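Long-range contact in PhnB-like domain-containing protein (Pseudomonas aeruginosa, PDB 1U69), which is of unknown function but belongs to the PhnB-like branch of the glyoxalase superfamily and has been proposed as a potential drug-resistance protein: residues E89-G101 against G108-P122. Sequence-based numbering, arbitrary orientation.
Sequences ETDRLWNAIVDNG and GWCRDKWGISWQITP
Ile97 and Ile120 meet tip to tip in a helix-on-sheet contact within a beta-alpha-beta-beta-beta module, the unit of the glyoxalase-type fold. Helix 89-99 covers one face of the hairpin made by strands 109-111 and 117-122. It runs almost antiparallel to strand 117-122, at 171°, with the axes 8.7 Å apart. No direct hydrogen bond crosses the contact; apolar packing and a bridging water join the two sides.

Ile97 is central to the packing. Its CD1 lies 3.6 Å from Ile120 CD1 and also touches Trp118 CB. Its CG1 sits over one face of the Trp118 ring, while CG2 turns to Cys110 SG and the backbone of Arg111. Toward the start of the helix, Ile120 CG2 packs on the backbone of Thr90. The Thr90 hydroxyl is held by Asp86 and Thr84.

With chi1 at 171°, Trp94 has CG anti to the backbone N, and its six-membered ring reaches strand 109-111. Cys110 CB stands over one ring face in a CH-pi contact, 4.1 Å from the centroid. Gly108 O lies at the ring edge. Trp94 NE1 bonds to Glu104.

At the C-terminal end of the helix, a water donates to Ile97 O and Asn100 O and accepts from Lys113 N. Lys113 CA makes a CA-H...O contact with Gly101 O. The Lys113 amine forms a salt bridge with Glu19.

Asp112 braces the hairpin turn. OD1 forms an Asx turn with Trp114 N and also accepts from Ile116 N; the two donors come from opposite faces of the carboxylate. OD2 also bonds to Tyr24 OH. The indole Trp118 NE1 donates to Asp112 OD2 over 3.0 Å, nearly straight at 170°.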
# COMPACT_ATOMS: atom_id res chain seq x y z
N GLU A 89 -15.29 1.53 -14.59
CA GLU A 89 -13.84 1.33 -14.53
C GLU A 89 -13.49 -0.11 -14.92
O GLU A 89 -12.49 -0.34 -15.61
CB GLU A 89 -13.28 1.64 -13.13
CG GLU A 89 -11.80 1.31 -13.01
CD GLU A 89 -11.18 1.72 -11.68
OE1 GLU A 89 -11.82 1.51 -10.63
OE2 GLU A 89 -10.05 2.25 -11.71
N THR A 90 -14.31 -1.06 -14.48
CA THR A 90 -14.15 -2.47 -14.85
C THR A 90 -14.11 -2.61 -16.35
O THR A 90 -13.18 -3.18 -16.89
CB THR A 90 -15.28 -3.32 -14.22
OG1 THR A 90 -15.27 -3.16 -12.79
CG2 THR A 90 -15.05 -4.82 -14.44
N ASP A 91 -15.10 -2.06 -17.05
CA ASP A 91 -15.15 -2.17 -18.50
C ASP A 91 -13.98 -1.46 -19.16
O ASP A 91 -13.40 -1.98 -20.11
CB ASP A 91 -16.45 -1.57 -19.05
CG ASP A 91 -17.67 -2.33 -18.61
OD1 ASP A 91 -17.53 -3.42 -18.03
OD2 ASP A 91 -18.83 -1.88 -18.78
N ARG A 92 -13.64 -0.28 -18.67
CA ARG A 92 -12.61 0.52 -19.33
C ARG A 92 -11.27 -0.20 -19.31
O ARG A 92 -10.57 -0.25 -20.32
CB ARG A 92 -12.48 1.91 -18.69
CG ARG A 92 -11.53 2.80 -19.44
CD ARG A 92 -11.30 4.15 -18.77
NE ARG A 92 -10.38 4.13 -17.62
CZ ARG A 92 -9.05 3.94 -17.69
NH1 ARG A 92 -8.45 3.74 -18.87
NH2 ARG A 92 -8.32 3.98 -16.58
N LEU A 93 -10.92 -0.77 -18.16
CA LEU A 93 -9.62 -1.39 -17.98
C LEU A 93 -9.54 -2.72 -18.70
O LEU A 93 -8.55 -3.03 -19.37
CB LEU A 93 -9.30 -1.52 -16.48
CG LEU A 93 -9.06 -0.20 -15.74
CD1 LEU A 93 -8.61 -0.49 -14.29
CD2 LEU A 93 -8.03 0.65 -16.44
N TRP A 94 -10.59 -3.51 -18.57
CA TRP A 94 -10.69 -4.79 -19.28
C TRP A 94 -10.55 -4.58 -20.79
O TRP A 94 -9.74 -5.23 -21.46
CB TRP A 94 -12.03 -5.44 -18.95
CG TRP A 94 -12.36 -6.66 -19.77
CD1 TRP A 94 -12.96 -6.69 -20.99
CD2 TRP A 94 -12.12 -8.02 -19.41
NE1 TRP A 94 -13.11 -7.98 -21.42
CE2 TRP A 94 -12.59 -8.83 -20.47
CE3 TRP A 94 -11.55 -8.65 -18.30
CZ2 TRP A 94 -12.52 -10.22 -20.45
CZ3 TRP A 94 -11.45 -10.02 -18.29
CH2 TRP A 94 -11.95 -10.79 -19.35
N ASN A 95 -11.32 -3.65 -21.32
CA ASN A 95 -11.29 -3.38 -22.75
C ASN A 95 -9.94 -2.86 -23.21
O ASN A 95 -9.47 -3.21 -24.29
CB ASN A 95 -12.39 -2.41 -23.11
CG ASN A 95 -13.77 -3.04 -23.08
OD1 ASN A 95 -13.93 -4.26 -23.23
ND2 ASN A 95 -14.78 -2.21 -22.87
N ALA A 96 -9.30 -2.03 -22.40
CA ALA A 96 -7.99 -1.48 -22.75
C ALA A 96 -6.95 -2.56 -22.96
O ALA A 96 -6.24 -2.56 -23.97
CB ALA A 96 -7.53 -0.49 -21.70
N ILE A 97 -6.90 -3.51 -22.02
CA ILE A 97 -5.92 -4.59 -22.06
C ILE A 97 -6.23 -5.53 -23.23
O ILE A 97 -5.34 -5.91 -24.01
CB ILE A 97 -5.88 -5.36 -20.71
CG1 ILE A 97 -5.42 -4.43 -19.57
CG2 ILE A 97 -4.99 -6.58 -20.79
CD1 ILE A 97 -5.94 -4.83 -18.20
N VAL A 98 -7.49 -5.90 -23.35
CA VAL A 98 -7.90 -6.90 -24.33
C VAL A 98 -7.81 -6.33 -25.75
O VAL A 98 -7.30 -6.98 -26.66
CB VAL A 98 -9.35 -7.38 -24.03
CG1 VAL A 98 -9.91 -8.23 -25.18
CG2 VAL A 98 -9.37 -8.17 -22.72
N ASP A 99 -8.26 -5.10 -25.91
CA ASP A 99 -8.29 -4.52 -27.24
C ASP A 99 -6.89 -4.26 -27.80
O ASP A 99 -6.71 -4.36 -29.00
CB ASP A 99 -9.05 -3.20 -27.27
CG ASP A 99 -10.53 -3.36 -26.99
OD1 ASP A 99 -11.08 -4.47 -27.15
OD2 ASP A 99 -11.20 -2.38 -26.60
N ASN A 100 -5.93 -3.87 -26.97
CA ASN A 100 -4.59 -3.56 -27.49
C ASN A 100 -3.75 -4.81 -27.69
O ASN A 100 -2.74 -4.99 -27.01
CB ASN A 100 -3.85 -2.56 -26.60
CG ASN A 100 -2.42 -2.29 -27.09
OD1 ASN A 100 -2.18 -1.96 -28.27
ND2 ASN A 100 -1.45 -2.44 -26.19
N GLY A 101 -4.17 -5.66 -28.62
CA GLY A 101 -3.44 -6.87 -28.94
C GLY A 101 -3.47 -7.92 -27.84
O GLY A 101 -2.65 -8.84 -27.82
N GLY A 108 -12.61 -12.52 -14.77
CA GLY A 108 -11.89 -11.26 -14.61
C GLY A 108 -10.46 -11.29 -15.09
O GLY A 108 -9.82 -10.24 -15.16
N TRP A 109 -9.95 -12.46 -15.44
CA TRP A 109 -8.62 -12.59 -16.02
C TRP A 109 -8.61 -12.21 -17.49
O TRP A 109 -9.51 -12.58 -18.26
CB TRP A 109 -8.11 -14.02 -15.88
CG TRP A 109 -7.84 -14.48 -14.45
CD1 TRP A 109 -8.75 -14.66 -13.44
CD2 TRP A 109 -6.57 -14.87 -13.92
NE1 TRP A 109 -8.12 -15.12 -12.31
CE2 TRP A 109 -6.78 -15.26 -12.58
CE3 TRP A 109 -5.27 -14.92 -14.44
CZ2 TRP A 109 -5.73 -15.69 -11.75
CZ3 TRP A 109 -4.23 -15.36 -13.62
CH2 TRP A 109 -4.47 -15.74 -12.30
N CYS A 110 -7.55 -11.53 -17.90
CA CYS A 110 -7.25 -11.24 -19.28
C CYS A 110 -5.73 -11.14 -19.44
O CYS A 110 -4.97 -11.35 -18.48
CB CYS A 110 -7.97 -9.95 -19.71
SG CYS A 110 -7.49 -8.49 -18.75
N ARG A 111 -5.28 -10.90 -20.67
CA ARG A 111 -3.87 -10.90 -21.00
C ARG A 111 -3.56 -9.72 -21.89
O ARG A 111 -4.33 -9.40 -22.80
CB ARG A 111 -3.51 -12.20 -21.70
CG ARG A 111 -3.74 -13.41 -20.86
CD ARG A 111 -2.70 -14.50 -21.01
NE ARG A 111 -2.75 -15.04 -22.35
CZ ARG A 111 -3.22 -16.24 -22.68
NH1 ARG A 111 -3.70 -17.08 -21.74
NH2 ARG A 111 -3.22 -16.60 -23.95
N ASP A 112 -2.43 -9.07 -21.65
CA ASP A 112 -2.03 -7.94 -22.49
C ASP A 112 -1.24 -8.40 -23.73
O ASP A 112 -0.98 -9.58 -23.94
CB ASP A 112 -1.34 -6.82 -21.70
CG ASP A 112 0.05 -7.18 -21.19
OD1 ASP A 112 0.72 -8.07 -21.75
OD2 ASP A 112 0.56 -6.52 -20.22
N LYS A 113 -0.88 -7.41 -24.54
CA LYS A 113 -0.19 -7.61 -25.80
C LYS A 113 1.11 -8.40 -25.64
O LYS A 113 1.52 -9.09 -26.58
CB LYS A 113 0.13 -6.24 -26.40
CG LYS A 113 0.89 -6.25 -27.70
CD LYS A 113 0.88 -4.88 -28.36
CE LYS A 113 1.57 -4.91 -29.71
NZ LYS A 113 1.84 -3.55 -30.21
N TRP A 114 1.75 -8.29 -24.47
CA TRP A 114 3.07 -8.86 -24.20
C TRP A 114 2.93 -10.16 -23.42
O TRP A 114 3.93 -10.77 -23.03
CB TRP A 114 3.95 -7.81 -23.50
CG TRP A 114 3.96 -6.56 -24.32
CD1 TRP A 114 4.74 -6.32 -25.42
CD2 TRP A 114 3.08 -5.44 -24.21
NE1 TRP A 114 4.42 -5.10 -25.97
CE2 TRP A 114 3.41 -4.54 -25.24
CE3 TRP A 114 2.06 -5.09 -23.31
CZ2 TRP A 114 2.75 -3.33 -25.41
CZ3 TRP A 114 1.41 -3.90 -23.49
CH2 TRP A 114 1.75 -3.03 -24.53
N GLY A 115 1.69 -10.61 -23.24
CA GLY A 115 1.39 -11.88 -22.64
C GLY A 115 1.24 -11.88 -21.13
O GLY A 115 1.09 -12.96 -20.55
N ILE A 116 1.27 -10.70 -20.51
CA ILE A 116 1.19 -10.61 -19.05
C ILE A 116 -0.27 -10.70 -18.63
O ILE A 116 -1.14 -10.10 -19.26
CB ILE A 116 1.84 -9.31 -18.57
CG1 ILE A 116 3.35 -9.42 -18.80
CG2 ILE A 116 1.51 -9.03 -17.11
CD1 ILE A 116 4.03 -8.12 -18.92
N SER A 117 -0.54 -11.45 -17.57
CA SER A 117 -1.89 -11.64 -17.07
C SER A 117 -2.32 -10.51 -16.13
O SER A 117 -1.59 -10.12 -15.22
CB SER A 117 -2.01 -12.97 -16.32
OG SER A 117 -2.04 -14.09 -17.21
N TRP A 118 -3.51 -9.99 -16.38
CA TRP A 118 -4.16 -9.01 -15.51
C TRP A 118 -5.49 -9.58 -15.06
O TRP A 118 -6.13 -10.30 -15.82
CB TRP A 118 -4.42 -7.71 -16.28
CG TRP A 118 -3.18 -7.02 -16.71
CD1 TRP A 118 -2.41 -7.32 -17.79
CD2 TRP A 118 -2.54 -5.92 -16.05
NE1 TRP A 118 -1.32 -6.48 -17.85
CE2 TRP A 118 -1.38 -5.61 -16.80
CE3 TRP A 118 -2.83 -5.16 -14.91
CZ2 TRP A 118 -0.52 -4.57 -16.45
CZ3 TRP A 118 -1.96 -4.14 -14.56
CH2 TRP A 118 -0.82 -3.86 -15.32
N GLN A 119 -5.89 -9.27 -13.83
CA GLN A 119 -7.24 -9.53 -13.34
C GLN A 119 -7.89 -8.18 -13.06
O GLN A 119 -7.34 -7.37 -12.33
CB GLN A 119 -7.22 -10.34 -12.05
CG GLN A 119 -6.63 -11.74 -12.17
CD GLN A 119 -6.55 -12.39 -10.81
OE1 GLN A 119 -7.58 -12.55 -10.16
NE2 GLN A 119 -5.34 -12.75 -10.37
N ILE A 120 -9.05 -7.93 -13.68
CA ILE A 120 -9.81 -6.73 -13.42
C ILE A 120 -10.97 -7.19 -12.54
O ILE A 120 -11.93 -7.78 -13.02
CB ILE A 120 -10.30 -6.07 -14.73
CG1 ILE A 120 -9.13 -5.87 -15.72
CG2 ILE A 120 -11.01 -4.76 -14.40
CD1 ILE A 120 -7.95 -5.13 -15.20
N THR A 121 -10.79 -6.97 -11.24
CA THR A 121 -11.57 -7.63 -10.19
C THR A 121 -12.32 -6.61 -9.33
O THR A 121 -11.73 -5.97 -8.47
CB THR A 121 -10.62 -8.45 -9.29
OG1 THR A 121 -9.86 -9.35 -10.09
CG2 THR A 121 -11.39 -9.34 -8.31
N PRO A 122 -13.61 -6.46 -9.56
CA PRO A 122 -14.40 -5.54 -8.72
C PRO A 122 -14.24 -5.85 -7.23
O PRO A 122 -14.26 -7.02 -6.85
CB PRO A 122 -15.82 -5.79 -9.20
CG PRO A 122 -15.65 -6.22 -10.60
CD PRO A 122 -14.43 -7.08 -10.61
O HOH W 1 -2.66 -5.12 -24.26
O HOH W 2 0.38 -9.73 -28.88